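Thioesterase domain-containing protein (Pseudomonas aeruginosa, PDB 3F1T) probably acts as a hotdog-fold acyl-CoA thioesterase, possibly hydrolysing 1,4-dihydroxy-2-naphthoyl-CoA, although its substrate has not been established. Local coordinates at residues T65-S70 against I114-F119. Numbering follows the deposited sequence.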
loop_
_atom_site.group_PDB
_atom_site.type_symbol
_atom_site.label_atom_id
_atom_site.label_comp_id
_atom_site.label_asym_id
_atom_site.label_seq_id
_atom_site.Cartn_x
_atom_site.Cartn_y
_atom_site.Cartn_z
ATOM N N THR B 65 1.976 15.871 2.084
ATOM C CA THR B 65 1.463 17.256 2.106
ATOM C C THR B 65 0.686 17.628 0.843
ATOM O O THR B 65 -0.398 18.207 0.909
ATOM C CB THR B 65 2.603 18.269 2.260
ATOM O OG1 THR B 65 3.330 17.992 3.461
ATOM C CG2 THR B 65 2.059 19.697 2.308
ATOM N N THR B 66 1.249 17.319 -0.313
ATOM C CA THR B 66 0.556 17.561 -1.571
ATOM C C THR B 66 -0.829 16.906 -1.618
ATOM O O THR B 66 -1.795 17.531 -2.054
ATOM C CB THR B 66 1.422 17.123 -2.786
ATOM O OG1 THR B 66 2.614 17.910 -2.826
ATOM C CG2 THR B 66 0.679 17.331 -4.083
ATOM N N CYS B 67 -0.904 15.601 -1.351
ATOM C CA CYS B 67 -2.200 14.901 -1.312
ATOM C C CYS B 67 -3.176 15.504 -0.301
ATOM O O CYS B 67 -4.349 15.730 -0.600
ATOM C CB CYS B 67 -2.004 13.415 -1.009
ATOM S SG CYS B 67 -1.110 12.493 -2.286
ATOM N N GLY B 68 -2.701 15.737 0.915
ATOM C CA GLY B 68 -3.535 16.391 1.924
ATOM C C GLY B 68 -4.122 17.691 1.416
ATOM O O GLY B 68 -5.337 17.941 1.536
ATOM N N ILE B 69 -3.275 18.536 0.837
ATOM C CA ILE B 69 -3.728 19.876 0.493
ATOM C C ILE B 69 -4.592 19.894 -0.764
ATOM O O ILE B 69 -5.380 20.814 -0.982
ATOM C CB ILE B 69 -2.542 20.841 0.365
ATOM C CG1 ILE B 69 -1.889 21.044 1.735
ATOM C CG2 ILE B 69 -3.006 22.177 -0.184
ATOM C CD1 ILE B 69 -0.751 22.054 1.714
ATOM N N SER B 70 -4.445 18.874 -1.594
ATOM C CA SER B 70 -5.226 18.774 -2.823
ATOM C C SER B 70 -6.707 18.570 -2.556
ATOM O O SER B 70 -7.537 18.822 -3.431
ATOM C CB SER B 70 -4.693 17.648 -3.716
ATOM O OG SER B 70 -5.116 16.384 -3.242
ATOM N N ILE B 114 -11.884 11.512 1.359
ATOM C CA ILE B 114 -11.402 11.925 0.035
ATOM C C ILE B 114 -10.197 11.105 -0.359
ATOM O O ILE B 114 -9.373 10.772 0.486
ATOM C CB ILE B 114 -10.995 13.403 0.014
ATOM C CG1 ILE B 114 -12.180 14.263 0.469
ATOM C CG2 ILE B 114 -10.516 13.804 -1.381
ATOM C CD1 ILE B 114 -11.903 15.740 0.480
ATOM N N PHE B 115 -10.248 10.585 -1.580
ATOM C CA PHE B 115 -9.200 9.737 -2.134
ATOM C C PHE B 115 -8.464 10.506 -3.226
ATOM O O PHE B 115 -9.080 11.134 -4.089
ATOM C CB PHE B 115 -9.809 8.475 -2.758
ATOM C CG PHE B 115 -10.490 7.564 -1.762
ATOM C CD1 PHE B 115 -11.802 7.793 -1.370
ATOM C CD2 PHE B 115 -9.811 6.483 -1.213
ATOM C CE1 PHE B 115 -12.432 6.950 -0.472
ATOM C CE2 PHE B 115 -10.442 5.628 -0.317
ATOM C CZ PHE B 115 -11.760 5.868 0.047
ATOM N N THR B 116 -7.142 10.409 -3.218
ATOM C CA THR B 116 -6.360 11.274 -4.056
ATOM C C THR B 116 -5.128 10.540 -4.583
ATOM O O THR B 116 -4.641 9.611 -3.960
ATOM C CB THR B 116 -5.979 12.575 -3.324
ATOM O OG1 THR B 116 -5.485 13.528 -4.277
ATOM C CG2 THR B 116 -4.936 12.325 -2.281
ATOM N N ARG B 117 -4.762 10.845 -5.818
ATOM C CA ARG B 117 -3.629 10.217 -6.447
ATOM C C ARG B 117 -2.719 11.314 -6.985
ATOM O O ARG B 117 -3.194 12.308 -7.537
ATOM C CB ARG B 117 -4.123 9.329 -7.585
ATOM C CG ARG B 117 -3.046 8.479 -8.211
ATOM C CD ARG B 117 -3.637 7.386 -9.115
ATOM N NE ARG B 117 -2.574 6.535 -9.640
ATOM C CZ ARG B 117 -2.023 6.685 -10.845
ATOM N NH1 ARG B 117 -2.599 7.483 -11.748
ATOM N NH2 ARG B 117 -0.977 5.934 -11.193
ATOM N N GLY B 118 -1.418 11.060 -6.970
ATOM C CA GLY B 118 -0.443 12.019 -7.480
ATOM C C GLY B 118 0.927 11.389 -7.695
ATOM O O GLY B 118 1.066 10.161 -7.722
ATOM N N PHE B 119 1.938 12.222 -7.894
ATOM C CA PHE B 119 3.266 11.700 -8.204
ATOM C C PHE B 119 4.313 12.773 -7.941
ATOM O O PHE B 119 3.966 13.944 -7.811
ATOM C CB PHE B 119 3.328 11.180 -9.656
ATOM C CG PHE B 119 2.887 12.182 -10.685
ATOM C CD1 PHE B 119 3.820 13.010 -11.308
ATOM C CD2 PHE B 119 1.551 12.335 -10.997
ATOM C CE1 PHE B 119 3.427 14.004 -12.179
ATOM C CE2 PHE B 119 1.146 13.286 -11.919
ATOM C CZ PHE B 119 2.098 14.119 -12.528
#
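Cys-67 and Thr-116 bring the C-terminal part of helix 56-70 to within 6.2 Å, CA to CA, of strand 113-121. From the strand, Thr-116 makes both close contacts, its two branches reaching different helix residues. The methyl CG2 runs into the flank of Cys-67, just 3.4 Å from CB, a tight carbon pair, while SG of Cys-67 is grazed at 3.8 Å from the same CG2. The other branch, OG1, stands anti to the backbone N (chi1 -166°) and faces the hydroxyl of Ser-70, with 3.1 Å between OG1 and OG. Thr-116 OG1 also makes a weak hydrogen bond to the carbonyl O of Glu-105 on strand 100-109, which flanks strand 113-121 on one side.

This is the core of the hotdog fold, in which a curved antiparallel sheet wraps around a central helix; here strand 113-121 passes over that helix near its Ser-70 end. Ser-70 OG also turns back on its own helix and donates to Cys-67 O at 2.8 Å, tilted 25° from the carbonyl plane, which anchors the hydroxyl beside Thr-116. Val-132 and Phe-136 of strand 130-137, on the other side of strand 113-121, pack on Cys-67, while Arg-117, whose CB points away from the helix, packs on His-131 of a second subunit.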